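Local coordinates for protein (aminopeptidase) (Ochrobactrum anthropi, PDB 1B65) that probably hydrolyses peptides, amides and esters, acting as an L-aminopeptidase and D-Ala-esterase/amidase with a variant of the Ntn hydrolase fold, at residues A[15-20]-A[335-340]. Residues are numbered along the deposited sequence; the frame is centred on the assembly and turned at random.
Sequences LGLPFT and AVVNAM
Leu17 and Phe19, in the irregular N-terminal loop 15-20, meet Val337 in segment 335-340 of helix 322-342. The backbones stay well apart: the nearest CA atoms, those of Leu17 and Val337, are 9.4 Å from each other. Side chains bridge the gap. An inverse gamma turn is centred on Pro18, marked by a weak bond from Phe19 N to Leu17 O at 2.9 Å. With this turn between them, Leu17 and Phe19 both direct their side chains at the helix.

Val337 meets them with different atoms: CG1 faces Leu17, while CB and CG2 face Phe19. Its CG1 lies anti to the backbone N (chi1 -179°) and meets Leu17 CD2 at 3.6 Å. Phe19 offers the edge of its ring: CZ lies 3.9 Å from Val337 CB and 4.0 Å from Val337 CG2. CG2 sits in the ring plane, so the valine does not stack on a face.

Around this site, Leu17 also packs on Leu364 and Leu368 of helix 361-370, and Phe19 touches Glu334. Leu15 O accepts a hydrogen bond from Arg365 NH1. The loop thus joins helix 322-342 to the C-terminal helix. The direct contact is small, burying 117 Å² in all, and wholly apolar. It rests on dispersion and exclusion of water, and no directed bond between the two segments fixes it.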
loop_
_atom_site.group_PDB
_atom_site.type_symbol
_atom_site.label_atom_id
_atom_site.label_comp_id
_atom_site.label_asym_id
_atom_site.label_seq_id
_atom_site.Cartn_x
_atom_site.Cartn_y
_atom_site.Cartn_z
ATOM N N LEU A 15 -14.942 -17.232 34.341
ATOM C CA LEU A 15 -13.859 -17.510 35.272
ATOM C C LEU A 15 -13.450 -16.302 36.092
ATOM O O LEU A 15 -12.491 -16.368 36.889
ATOM C CB LEU A 15 -12.628 -18.026 34.513
ATOM C CG LEU A 15 -12.801 -19.318 33.705
ATOM C CD1 LEU A 15 -11.450 -19.701 33.097
ATOM C CD2 LEU A 15 -13.339 -20.431 34.573
ATOM N N GLY A 16 -14.126 -15.175 35.876
ATOM C CA GLY A 16 -13.785 -13.964 36.609
ATOM C C GLY A 16 -12.747 -13.090 35.920
ATOM O O GLY A 16 -12.255 -12.164 36.572
ATOM N N LEU A 17 -12.363 -13.408 34.669
ATOM C CA LEU A 17 -11.374 -12.516 34.021
ATOM C C LEU A 17 -12.069 -11.177 33.827
ATOM O O LEU A 17 -13.282 -11.150 33.544
ATOM C CB LEU A 17 -10.857 -13.087 32.707
ATOM C CG LEU A 17 -9.644 -14.014 32.835
ATOM C CD1 LEU A 17 -9.973 -15.232 33.683
ATOM C CD2 LEU A 17 -9.197 -14.474 31.456
ATOM N N PRO A 18 -11.364 -10.079 34.037
ATOM C CA PRO A 18 -11.926 -8.751 34.045
ATOM C C PRO A 18 -12.205 -8.120 32.697
ATOM O O PRO A 18 -11.697 -7.042 32.416
ATOM C CB PRO A 18 -10.888 -7.898 34.797
ATOM C CG PRO A 18 -9.602 -8.611 34.555
ATOM C CD PRO A 18 -9.924 -10.074 34.398
ATOM N N PHE A 19 -13.044 -8.751 31.888
ATOM C CA PHE A 19 -13.378 -8.154 30.621
ATOM C C PHE A 19 -14.398 -7.030 30.706
ATOM O O PHE A 19 -15.381 -6.843 31.356
ATOM C CB PHE A 19 -13.872 -9.205 29.619
ATOM C CG PHE A 19 -12.673 -9.929 29.059
ATOM C CD1 PHE A 19 -11.810 -9.288 28.183
ATOM C CD2 PHE A 19 -12.386 -11.228 29.426
ATOM C CE1 PHE A 19 -10.693 -9.930 27.672
ATOM C CE2 PHE A 19 -11.297 -11.884 28.906
ATOM C CZ PHE A 19 -10.423 -11.250 28.034
ATOM N N THR A 20 -14.178 -6.073 29.879
ATOM C CA THR A 20 -14.409 -5.059 28.972
ATOM C C THR A 20 -15.864 -5.068 28.501
ATOM O O THR A 20 -16.363 -6.041 27.949
ATOM C CB THR A 20 -13.498 -5.439 27.752
ATOM O OG1 THR A 20 -13.526 -6.880 27.700
ATOM C CG2 THR A 20 -12.052 -5.066 27.923
ATOM N N ALA A 335 -11.710 -12.574 22.270
ATOM C CA ALA A 335 -11.836 -13.702 21.370
ATOM C C ALA A 335 -10.600 -14.604 21.489
ATOM O O ALA A 335 -10.738 -15.820 21.580
ATOM C CB ALA A 335 -12.045 -13.194 19.926
ATOM N N VAL A 336 -9.399 -14.005 21.573
ATOM C CA VAL A 336 -8.191 -14.801 21.768
ATOM C C VAL A 336 -8.221 -15.545 23.115
ATOM O O VAL A 336 -7.957 -16.759 23.171
ATOM C CB VAL A 336 -6.943 -13.923 21.672
ATOM C CG1 VAL A 336 -5.677 -14.669 22.105
ATOM C CG2 VAL A 336 -6.708 -13.451 20.207
ATOM N N VAL A 337 -8.561 -14.835 24.190
ATOM C CA VAL A 337 -8.602 -15.485 25.506
ATOM C C VAL A 337 -9.690 -16.550 25.538
ATOM O O VAL A 337 -9.490 -17.689 25.997
ATOM C CB VAL A 337 -8.721 -14.461 26.650
ATOM C CG1 VAL A 337 -8.743 -15.208 27.989
ATOM C CG2 VAL A 337 -7.482 -13.542 26.654
ATOM N N ASN A 338 -10.866 -16.279 24.937
ATOM C CA ASN A 338 -11.919 -17.285 24.876
ATOM C C ASN A 338 -11.428 -18.541 24.187
ATOM O O ASN A 338 -11.789 -19.663 24.628
ATOM C CB ASN A 338 -13.135 -16.710 24.084
ATOM C CG ASN A 338 -14.119 -15.984 24.959
ATOM O OD1 ASN A 338 -14.987 -15.210 24.467
ATOM N ND2 ASN A 338 -14.023 -16.132 26.273
ATOM N N ALA A 339 -10.612 -18.416 23.141
ATOM C CA ALA A 339 -10.114 -19.613 22.446
ATOM C C ALA A 339 -9.257 -20.472 23.381
ATOM O O ALA A 339 -9.347 -21.721 23.321
ATOM C CB ALA A 339 -9.246 -19.203 21.224
ATOM N N MET A 340 -8.409 -19.835 24.179
ATOM C CA MET A 340 -7.546 -20.578 25.094
ATOM C C MET A 340 -8.371 -21.243 26.198
ATOM O O MET A 340 -8.039 -22.371 26.585
ATOM C CB MET A 340 -6.550 -19.626 25.753
ATOM C CG MET A 340 -5.589 -19.083 24.691
ATOM S SD MET A 340 -4.418 -17.986 25.534
ATOM C CE MET A 340 -3.323 -19.111 26.307
#